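Local coordinates for protein mannitol dehydrogenase (Helicobacter pylori, PDB 3TWO) that probably catalyses the NADP(H)-dependent, zinc-assisted interconversion of cinnamyl alcohols and their aldehydes, as a member of the medium-chain alcohol dehydrogenase family, at residues B[41-50]-B[325-333]. Residues are numbered along the deposited sequence; the frame is centred on the assembly and turned at random.
Sequences ICHSDIHSAY and TAYHNLTHG. With ZN (zinc ion), chain G; NDP (NADPH dihydro-nicotinamide-adenine-dinucleotide phosphate), chain F.
Helix 43-49 meets residues 325-331 of helix 323-331 nearly at right angles, at 99°, with Ile-46 and Tyr-327 closest in backbone. Tyr-327 lays one ring face against Ile-46, whose CG1, beside its own backbone N, stands 3.5 Å from the ring centroid, almost on the normal, in a CH-pi contact. An extended chi2 (171°) carries Ile-46 CD1 on to Leu-330 CB, 3.6 Å away. The same CD1 lies over the ring of His-43. Ala-49 CB meets the Tyr-327 edge, and that edge is directed at the face of Tyr-50 in an offset edge-to-face pair, planes at 78°. Ile-41 CG2 touches both Tyr-327 CE1 and Leu-330 CD1, each at 3.8 Å, while its CD1 meets Ala-326 CB. The tyrosine hydroxyl of Tyr-327 passes Asp-45 CB and hydrogen-bonds Tyr-132. Asp-45 forms a capping box with Cys-42, a zinc ligand alongside His-64 and Cys-160. His-43 and Leu-330 also line the NADPH pocket: His-43 N donates to O2N (3.0 Å), and Leu-330 CD2 comes within 3.6 Å of O1A, on the adenosine-side phosphate of the diphosphate. Helix 43-49 belongs to the GroES-like catalytic domain; Ile-41 pairs through its backbone with Tyr-339 of strand 338-342, and Ile-41 and Ala-326 both pack on Ile-318 of strand 315-318.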
loop_
_atom_site.group_PDB
_atom_site.type_symbol
_atom_site.label_atom_id
_atom_site.label_comp_id
_atom_site.label_asym_id
_atom_site.label_seq_id
_atom_site.Cartn_x
_atom_site.Cartn_y
_atom_site.Cartn_z
ATOM N N ILE B 41 -7.462 17.241 23.133
ATOM C CA ILE B 41 -6.127 17.474 22.607
ATOM C C ILE B 41 -5.742 16.248 21.793
ATOM O O ILE B 41 -5.710 15.158 22.326
ATOM C CB ILE B 41 -5.120 17.637 23.753
ATOM C CG1 ILE B 41 -5.435 18.897 24.572
ATOM C CG2 ILE B 41 -3.643 17.561 23.233
ATOM C CD1 ILE B 41 -4.503 19.041 25.736
ATOM N N CYS B 42 -5.454 16.438 20.504
ATOM C CA CYS B 42 -5.044 15.354 19.656
ATOM C C CYS B 42 -3.501 15.517 19.463
ATOM O O CYS B 42 -3.006 16.630 19.497
ATOM C CB CYS B 42 -5.776 15.557 18.321
ATOM S SG CYS B 42 -5.213 14.430 17.015
ATOM N N HIS B 43 -2.783 14.442 19.191
ATOM C CA HIS B 43 -1.324 14.567 18.896
ATOM C C HIS B 43 -1.036 15.372 17.601
ATOM O O HIS B 43 0.047 15.925 17.447
ATOM C CB HIS B 43 -0.640 13.185 18.840
ATOM C CG HIS B 43 0.805 13.174 19.257
ATOM N ND1 HIS B 43 1.790 13.905 18.611
ATOM C CD2 HIS B 43 1.451 12.426 20.192
ATOM C CE1 HIS B 43 2.967 13.666 19.178
ATOM N NE2 HIS B 43 2.790 12.756 20.129
ATOM N N SER B 44 -2.002 15.427 16.689
ATOM C CA SER B 44 -1.925 16.357 15.536
ATOM C C SER B 44 -1.761 17.788 15.997
ATOM O O SER B 44 -1.102 18.614 15.296
ATOM C CB SER B 44 -3.216 16.280 14.673
ATOM O OG SER B 44 -3.366 14.955 14.192
ATOM N N ASP B 45 -2.361 18.121 17.151
ATOM C CA ASP B 45 -2.218 19.477 17.686
ATOM C C ASP B 45 -0.713 19.811 17.928
ATOM O O ASP B 45 -0.222 20.931 17.667
ATOM C CB ASP B 45 -3.001 19.632 18.994
ATOM C CG ASP B 45 -4.527 19.465 18.809
ATOM O OD1 ASP B 45 -5.077 19.437 17.685
ATOM O OD2 ASP B 45 -5.213 19.374 19.831
ATOM N N ILE B 46 -0.015 18.816 18.462
ATOM C CA ILE B 46 1.365 18.968 18.868
ATOM C C ILE B 46 2.268 18.996 17.624
ATOM O O ILE B 46 3.173 19.860 17.547
ATOM C CB ILE B 46 1.817 17.769 19.730
ATOM C CG1 ILE B 46 0.931 17.628 20.967
ATOM C CG2 ILE B 46 3.303 17.937 20.120
ATOM C CD1 ILE B 46 1.192 16.318 21.760
ATOM N N HIS B 47 2.048 18.046 16.692
ATOM C CA HIS B 47 2.782 18.014 15.427
ATOM C C HIS B 47 2.643 19.400 14.733
ATOM O O HIS B 47 3.655 19.951 14.206
ATOM C CB HIS B 47 2.232 16.940 14.476
ATOM C CG HIS B 47 2.431 15.505 14.924
ATOM N ND1 HIS B 47 3.666 14.984 15.267
ATOM C CD2 HIS B 47 1.554 14.459 15.008
ATOM C CE1 HIS B 47 3.546 13.694 15.582
ATOM N NE2 HIS B 47 2.284 13.342 15.382
ATOM N N SER B 48 1.434 19.993 14.776
ATOM C CA SER B 48 1.245 21.273 14.071
ATOM C C SER B 48 1.896 22.384 14.853
ATOM O O SER B 48 2.696 23.173 14.275
ATOM C CB SER B 48 -0.224 21.629 13.810
ATOM O OG SER B 48 -0.936 20.501 13.327
ATOM N N ALA B 49 1.616 22.419 16.156
ATOM C CA ALA B 49 2.167 23.470 17.054
ATOM C C ALA B 49 3.676 23.572 16.943
ATOM O O ALA B 49 4.254 24.692 17.009
ATOM C CB ALA B 49 1.776 23.218 18.507
ATOM N N TYR B 50 4.327 22.411 16.756
ATOM C CA TYR B 50 5.752 22.396 16.740
ATOM C C TYR B 50 6.323 22.380 15.351
ATOM O O TYR B 50 7.494 22.189 15.213
ATOM C CB TYR B 50 6.233 21.179 17.520
ATOM C CG TYR B 50 5.959 21.303 18.998
ATOM C CD1 TYR B 50 6.122 20.207 19.856
ATOM C CD2 TYR B 50 5.537 22.541 19.547
ATOM C CE1 TYR B 50 5.856 20.328 21.245
ATOM C CE2 TYR B 50 5.289 22.683 20.949
ATOM C CZ TYR B 50 5.442 21.584 21.764
ATOM O OH TYR B 50 5.201 21.743 23.098
ATOM N N THR B 325 1.900 21.121 29.949
ATOM C CA THR B 325 2.078 19.862 30.639
ATOM C C THR B 325 1.524 18.667 29.890
ATOM O O THR B 325 2.208 17.677 29.736
ATOM C CB THR B 325 1.494 19.974 32.058
ATOM O OG1 THR B 325 2.286 20.969 32.725
ATOM C CG2 THR B 325 1.594 18.587 32.799
ATOM N N ALA B 326 0.308 18.761 29.367
ATOM C CA ALA B 326 -0.265 17.676 28.533
ATOM C C ALA B 326 0.678 17.314 27.346
ATOM O O ALA B 326 0.960 16.129 27.124
ATOM C CB ALA B 326 -1.653 18.044 28.014
ATOM N N TYR B 327 1.150 18.331 26.603
ATOM C CA TYR B 327 2.021 18.121 25.428
ATOM C C TYR B 327 3.354 17.466 25.876
ATOM O O TYR B 327 3.848 16.556 25.244
ATOM C CB TYR B 327 2.345 19.469 24.763
ATOM C CG TYR B 327 1.316 20.039 23.793
ATOM C CD1 TYR B 327 -0.057 19.779 23.938
ATOM C CD2 TYR B 327 1.744 20.818 22.688
ATOM C CE1 TYR B 327 -0.984 20.293 23.025
ATOM C CE2 TYR B 327 0.823 21.343 21.771
ATOM C CZ TYR B 327 -0.530 21.098 21.974
ATOM O OH TYR B 327 -1.420 21.594 21.091
ATOM N N HIS B 328 3.929 17.935 26.964
ATOM C CA HIS B 328 5.106 17.258 27.502
ATOM C C HIS B 328 4.812 15.752 27.712
ATOM O O HIS B 328 5.542 14.881 27.229
ATOM C CB HIS B 328 5.534 17.853 28.856
ATOM C CG HIS B 328 6.612 17.055 29.520
ATOM N ND1 HIS B 328 7.934 17.154 29.138
ATOM C CD2 HIS B 328 6.567 16.083 30.467
ATOM C CE1 HIS B 328 8.665 16.303 29.841
ATOM N NE2 HIS B 328 7.864 15.649 30.664
ATOM N N ASN B 329 3.722 15.466 28.423
ATOM C CA ASN B 329 3.383 14.091 28.788
ATOM C C ASN B 329 3.193 13.254 27.562
ATOM O O ASN B 329 3.689 12.133 27.494
ATOM C CB ASN B 329 2.134 14.098 29.625
ATOM C CG ASN B 329 2.425 14.481 31.054
ATOM O OD1 ASN B 329 3.578 14.547 31.441
ATOM N ND2 ASN B 329 1.382 14.673 31.859
ATOM N N LEU B 330 2.544 13.846 26.555
ATOM C CA LEU B 330 2.260 13.161 25.300
ATOM C C LEU B 330 3.506 12.896 24.467
ATOM O O LEU B 330 3.508 12.030 23.592
ATOM C CB LEU B 330 1.208 13.956 24.488
ATOM C CG LEU B 330 -0.262 13.772 24.954
ATOM C CD1 LEU B 330 -1.148 14.938 24.447
ATOM C CD2 LEU B 330 -0.875 12.310 24.564
ATOM N N THR B 331 4.566 13.660 24.704
ATOM C CA THR B 331 5.806 13.478 23.913
ATOM C C THR B 331 6.904 12.821 24.750
ATOM O O THR B 331 8.013 12.664 24.269
ATOM C CB THR B 331 6.312 14.824 23.351
ATOM O OG1 THR B 331 6.322 15.816 24.395
ATOM C CG2 THR B 331 5.414 15.270 22.279
ATOM N N HIS B 332 6.620 12.472 26.012
ATOM C CA HIS B 332 7.651 11.842 26.816
ATOM C C HIS B 332 7.163 10.572 27.470
ATOM O O HIS B 332 7.623 10.220 28.539
ATOM C CB HIS B 332 8.225 12.805 27.828
ATOM C CG HIS B 332 8.961 13.940 27.187
ATOM N ND1 HIS B 332 8.305 14.974 26.541
ATOM C CD2 HIS B 332 10.292 14.204 27.077
ATOM C CE1 HIS B 332 9.201 15.819 26.049
ATOM N NE2 HIS B 332 10.409 15.394 26.385
ATOM N N GLY B 333 6.222 9.896 26.817
ATOM C CA GLY B 333 5.741 8.623 27.285
ATOM C C GLY B 333 5.059 8.657 28.617
ATOM O O GLY B 333 5.102 7.661 29.298
HETATM ZN ZN ZN G . -6.729 15.001 15.111
HETATM P PA NDP F . -1.229 10.122 21.286
HETATM O O1A NDP F . 0.161 10.295 21.737
HETATM O O2A NDP F . -2.455 9.726 22.192
HETATM O O5B NDP F . -0.995 8.514 21.149
HETATM C C5B NDP F . 0.234 7.924 20.463
HETATM C C4B NDP F . 0.491 6.551 21.073
HETATM O O4B NDP F . 1.488 5.703 20.366
HETATM C C3B NDP F . 0.985 6.737 22.526
HETATM O O3B NDP F . 0.216 5.806 23.379
HETATM C C2B NDP F . 2.475 6.310 22.431
HETATM O O2B NDP F . 2.816 5.745 23.711
HETATM C C1B NDP F . 2.419 5.162 21.395
HETATM N N9A NDP F . 3.659 5.028 20.596
HETATM C C8A NDP F . 4.487 6.043 20.260
HETATM N N7A NDP F . 5.439 5.524 19.501
HETATM C C5A NDP F . 5.221 4.220 19.357
HETATM C C6A NDP F . 5.883 3.210 18.683
HETATM N N6A NDP F . 7.039 3.412 17.961
HETATM N N1A NDP F . 5.362 1.992 18.781
HETATM C C2A NDP F . 4.256 1.722 19.439
HETATM N N3A NDP F . 3.599 2.662 20.076
HETATM C C4A NDP F . 4.084 3.915 20.053
HETATM O O3 NDP F . -1.513 10.221 19.737
HETATM P PN NDP F . -2.882 10.294 19.065
HETATM O O1N NDP F . -3.641 9.030 19.202
HETATM O O2N NDP F . -3.686 11.597 19.319
HETATM O O5D NDP F . -2.440 10.454 17.563
HETATM C C5D NDP F . -1.441 9.463 17.020
HETATM C C4D NDP F . -0.940 9.914 15.584
HETATM O O4D NDP F . -2.157 9.913 14.814
HETATM C C3D NDP F . -0.339 11.343 15.488
HETATM O O3D NDP F . 0.781 11.306 14.561
HETATM C C2D NDP F . -1.551 12.148 14.964
HETATM O O2D NDP F . -1.123 13.242 14.230
HETATM C C1D NDP F . -2.169 11.113 13.995
HETATM N N1N NDP F . -3.571 11.429 13.558
HETATM C C2N NDP F . -3.907 11.207 12.204
HETATM C C3N NDP F . -5.185 11.478 11.742
HETATM C C7N NDP F . -5.534 11.141 10.294
HETATM O O7N NDP F . -4.873 10.303 9.660
HETATM N N7N NDP F . -6.713 11.600 9.888
HETATM C C4N NDP F . -6.143 12.021 12.630
HETATM C C5N NDP F . -5.833 12.215 14.007
HETATM C C6N NDP F . -4.564 11.939 14.473
HETATM P P2B NDP F . 4.170 6.026 24.441
HETATM O O1X NDP F . 3.717 6.436 25.963
HETATM O O2X NDP F . 5.066 4.875 24.295
HETATM O O3X NDP F . 4.788 7.347 23.808
#